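Local coordinates for CD180 antigen (Mus musculus, PDB 3T6Q), which may cooperate with MD-1 and TLR4 in the innate response of B cells to bacterial lipopolysaccharide, leading to NF-kappa-B activation, at residues Pro540-Leu543 and Pro544-Ser547; Ile94-Glu98 and Thr99-Gly103. All blocks are in the same frame, centred on the assembly; numbering follows the deposited sequence.

Interaction 1 (Pro540-Leu543 and Pro544-Ser547); sequences PSLL and PILS
Leu543 meets Leu546 one turn further on, and its side chain can be followed outward. Its CB lies 3.6 Å from CD of Pro544, the ring carbon bonded to the proline nitrogen, a closeness set largely by their peptide link. CG, anti to the carbonyl carbon (chi1 -60°), leans back beside the backbone N and branches, and CD2 comes to 4.3 Å from CD1 of Leu546. Beyond the segment, the side chain rests on Tyr567 and Phe568 of helix 566-574. Residues 540-546 close the nineteenth leucine-rich repeat, where a 3-10 turn at 540-542 runs into the short helix 543-547. The change of winding is visible at the carbonyl of Leu542: its oxygen accepts a weak, bent bond from Ile545 N and a straighter one from Leu546 N at 3.3 Å (166° at the hydrogen), the latter lying in the carbonyl plane. One residue on, Ser547 N reaches Leu543 O at 2.9 Å. Pro544, lacking an N-H, sets its CD 3.3 Å from Pro540 O, an oxygen already bonded to Leu543 N. On another side of the turn, CD2 of Leu542 and CD1 of Ile545 are 4.3 Å apart, and both side chains touch Glu518.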
loop_
_atom_site.group_PDB
_atom_site.type_symbol
_atom_site.label_atom_id
_atom_site.label_comp_id
_atom_site.label_asym_id
_atom_site.label_seq_id
_atom_site.Cartn_x
_atom_site.Cartn_y
_atom_site.Cartn_z
ATOM N N PRO A 540 -22.380 -56.930 30.252
ATOM C CA PRO A 540 -22.813 -57.570 29.009
ATOM C C PRO A 540 -24.263 -57.325 28.665
ATOM O O PRO A 540 -24.554 -57.158 27.490
ATOM C CB PRO A 540 -22.580 -59.088 29.253
ATOM C CG PRO A 540 -21.802 -59.197 30.526
ATOM C CD PRO A 540 -21.530 -57.829 31.079
ATOM N N SER A 541 -25.170 -57.298 29.650
ATOM C CA SER A 541 -26.611 -57.172 29.333
ATOM C C SER A 541 -26.974 -55.808 28.673
ATOM O O SER A 541 -28.069 -55.638 28.134
ATOM C CB SER A 541 -27.470 -57.399 30.579
ATOM O OG SER A 541 -27.164 -56.416 31.564
ATOM N N LEU A 542 -26.070 -54.838 28.752
ATOM C CA LEU A 542 -26.262 -53.550 28.070
ATOM C C LEU A 542 -25.704 -53.521 26.630
ATOM O O LEU A 542 -26.024 -52.625 25.845
ATOM C CB LEU A 542 -25.621 -52.413 28.885
ATOM C CG LEU A 542 -26.085 -52.275 30.325
ATOM C CD1 LEU A 542 -25.167 -51.287 31.012
ATOM C CD2 LEU A 542 -27.535 -51.823 30.352
ATOM N N LEU A 543 -24.868 -54.493 26.285
ATOM C CA LEU A 543 -24.194 -54.474 24.986
ATOM C C LEU A 543 -25.168 -54.645 23.809
ATOM O O LEU A 543 -24.964 -54.022 22.759
ATOM C CB LEU A 543 -23.054 -55.502 24.930
ATOM C CG LEU A 543 -21.968 -55.252 25.990
ATOM C CD1 LEU A 543 -20.959 -56.425 25.952
ATOM C CD2 LEU A 543 -21.273 -53.921 25.718
ATOM N N PRO A 544 -26.228 -55.461 23.982
ATOM C CA PRO A 544 -27.153 -55.522 22.845
ATOM C C PRO A 544 -27.813 -54.167 22.578
ATOM O O PRO A 544 -28.165 -53.868 21.421
ATOM C CB PRO A 544 -28.178 -56.574 23.273
ATOM C CG PRO A 544 -27.479 -57.406 24.298
ATOM C CD PRO A 544 -26.571 -56.447 25.024
ATOM N N ILE A 545 -27.978 -53.357 23.623
ATOM C CA ILE A 545 -28.602 -52.043 23.445
ATOM C C ILE A 545 -27.681 -51.164 22.602
ATOM O O ILE A 545 -28.136 -50.524 21.658
ATOM C CB ILE A 545 -28.979 -51.364 24.779
ATOM C CG1 ILE A 545 -30.035 -52.226 25.494
ATOM C CG2 ILE A 545 -29.480 -49.919 24.527
ATOM C CD1 ILE A 545 -30.224 -51.911 26.959
ATOM N N LEU A 546 -26.395 -51.123 22.958
ATOM C CA LEU A 546 -25.366 -50.462 22.147
ATOM C C LEU A 546 -25.290 -50.949 20.683
ATOM O O LEU A 546 -25.160 -50.126 19.773
ATOM C CB LEU A 546 -24.009 -50.624 22.827
ATOM C CG LEU A 546 -23.931 -49.887 24.177
ATOM C CD1 LEU A 546 -22.503 -49.930 24.691
ATOM C CD2 LEU A 546 -24.375 -48.432 24.010
ATOM N N SER A 547 -25.378 -52.272 20.478
ATOM C CA SER A 547 -25.321 -52.863 19.131
ATOM C C SER A 547 -26.436 -52.382 18.211
ATOM O O SER A 547 -26.214 -52.243 17.015
ATOM C CB SER A 547 -25.382 -54.397 19.227
ATOM O OG SER A 547 -24.126 -54.872 19.662
#

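Interaction 2 (Ile94-Glu98 and Thr99-Gly103); sequences IFMAE and TALSG
Met96 extends its thioether chain over Ala100 and ends on Leu101. CG is anti to the backbone N (chi1 173°) and the torsions beyond stay extended, which carries the terminal methyl across the turn: CG passes 4.0 Å from CB of Ala100, and CE stops 3.6 Å from CD1 of Leu101, the two longer side chains crossing at about a right angle. Beneath this apolar strip the backbone folds into two overlapping type I beta turns, Ala97 to Ala100 and Thr99 to Ser102. The first is closed by Ala100 N donating to Ala97 O at 3.1 Å. That hydrogen bond is straight at the hydrogen (164°), yet the donor stands above the carbonyl plane. A water bridges the bend, 3.0 Å from both Ala97 O and Leu101 N; it accepts from Leu101 N and can donate to Ala97 O. Glu98, its chain bent at chi2, sends OE1 to a salt bridge with a basic side chain of another protein's chain, while Thr99 OG1 bonds Asp75 N. The turns lie in the third leucine-rich repeat and lead out of strand 95-96, which pairs in parallel with strand 71-72, whose Ile72 touches both Met96 and Ala100, with strand 109-111 next along the chain.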
loop_
_atom_site.group_PDB
_atom_site.type_symbol
_atom_site.label_atom_id
_atom_site.label_comp_id
_atom_site.label_asym_id
_atom_site.label_seq_id
_atom_site.Cartn_x
_atom_site.Cartn_y
_atom_site.Cartn_z
ATOM N N ILE A 94 6.594 -7.777 -6.535
ATOM C CA ILE A 94 7.233 -6.780 -7.405
ATOM C C ILE A 94 6.797 -6.991 -8.866
ATOM O O ILE A 94 6.581 -6.033 -9.592
ATOM C CB ILE A 94 8.773 -6.864 -7.284
ATOM C CG1 ILE A 94 9.189 -6.610 -5.817
ATOM C CG2 ILE A 94 9.468 -5.845 -8.234
ATOM C CD1 ILE A 94 10.623 -7.003 -5.518
ATOM N N PHE A 95 6.686 -8.243 -9.296
ATOM C CA PHE A 95 6.311 -8.480 -10.699
ATOM C C PHE A 95 5.783 -9.860 -10.879
ATOM O O PHE A 95 6.241 -10.786 -10.247
ATOM C CB PHE A 95 7.517 -8.300 -11.657
ATOM C CG PHE A 95 7.134 -8.057 -13.111
ATOM C CD1 PHE A 95 6.700 -6.806 -13.535
ATOM C CD2 PHE A 95 7.255 -9.090 -14.068
ATOM C CE1 PHE A 95 6.372 -6.581 -14.872
ATOM C CE2 PHE A 95 6.929 -8.874 -15.406
ATOM C CZ PHE A 95 6.482 -7.610 -15.802
ATOM N N MET A 96 4.869 -9.993 -11.830
ATOM C CA MET A 96 4.276 -11.279 -12.115
ATOM C C MET A 96 4.331 -11.452 -13.635
ATOM O O MET A 96 3.849 -10.594 -14.405
ATOM C CB MET A 96 2.837 -11.282 -11.583
ATOM C CG MET A 96 2.061 -12.523 -11.977
ATOM S SD MET A 96 0.454 -12.482 -11.141
ATOM C CE MET A 96 -0.057 -14.179 -11.348
ATOM N N ALA A 97 4.961 -12.541 -14.055
ATOM C CA ALA A 97 5.190 -12.814 -15.474
ATOM C C ALA A 97 3.914 -13.033 -16.283
ATOM O O ALA A 97 2.903 -13.544 -15.776
ATOM C CB ALA A 97 6.126 -13.999 -15.607
ATOM N N GLU A 98 3.974 -12.634 -17.545
ATOM C CA GLU A 98 2.893 -12.848 -18.525
ATOM C C GLU A 98 2.347 -14.277 -18.468
ATOM O O GLU A 98 1.129 -14.467 -18.482
ATOM C CB GLU A 98 3.449 -12.570 -19.924
ATOM C CG GLU A 98 2.792 -11.503 -20.771
ATOM C CD GLU A 98 2.023 -10.435 -20.012
ATOM O OE1 GLU A 98 2.619 -9.541 -19.354
ATOM O OE2 GLU A 98 0.786 -10.468 -20.132
ATOM N N THR A 99 3.245 -15.270 -18.406
ATOM C CA THR A 99 2.874 -16.700 -18.451
ATOM C C THR A 99 2.731 -17.377 -17.071
ATOM O O THR A 99 2.618 -18.608 -16.976
ATOM C CB THR A 99 3.880 -17.522 -19.311
ATOM O OG1 THR A 99 5.149 -17.606 -18.640
ATOM C CG2 THR A 99 4.075 -16.891 -20.656
ATOM N N ALA A 100 2.753 -16.588 -15.992
ATOM C CA ALA A 100 2.728 -17.168 -14.654
ATOM C C ALA A 100 1.488 -18.028 -14.467
ATOM O O ALA A 100 1.563 -19.120 -13.870
ATOM C CB ALA A 100 2.778 -16.070 -13.583
ATOM N N LEU A 101 0.360 -17.571 -15.024
ATOM C CA LEU A 101 -0.910 -18.310 -14.896
ATOM C C LEU A 101 -1.314 -19.091 -16.165
ATOM O O LEU A 101 -2.509 -19.277 -16.423
ATOM C CB LEU A 101 -2.037 -17.327 -14.519
ATOM C CG LEU A 101 -1.991 -16.715 -13.111
ATOM C CD1 LEU A 101 -2.983 -15.554 -13.012
ATOM C CD2 LEU A 101 -2.319 -17.812 -12.103
ATOM N N SER A 102 -0.333 -19.571 -16.929
ATOM C CA SER A 102 -0.604 -20.333 -18.163
ATOM C C SER A 102 -1.232 -21.691 -17.850
ATOM O O SER A 102 -2.082 -22.164 -18.579
ATOM C CB SER A 102 0.687 -20.504 -18.995
ATOM O OG SER A 102 1.633 -21.348 -18.295
ATOM N N GLY A 103 -0.798 -22.302 -16.753
ATOM C CA GLY A 103 -1.261 -23.603 -16.308
ATOM C C GLY A 103 -2.741 -23.682 -15.918
ATOM O O GLY A 103 -3.491 -24.504 -16.472
HETATM O O HOH W 1 0.071 -14.612 -15.407
#

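From the N terminus, the chain first closes interaction 2, in the third leucine-rich repeat, where residues 94-103 bend out of a short strand on the way to strand 109-111. Eighteen strands of the solenoid's long parallel series follow before interaction 1, at 540-547, links strand 527-529 to strand 551-553 through a helix in the nineteenth and last leucine-rich repeat. The two therefore lie in series, neither nested nor crossing, with centres about 63 Å apart and nearest atoms about 49 Å apart. Both are local bends in the connections between successive strands, one set against the preceding repeat and another protein's chain, the other packing towards helix 566-574 of the C-terminal LRRCT region.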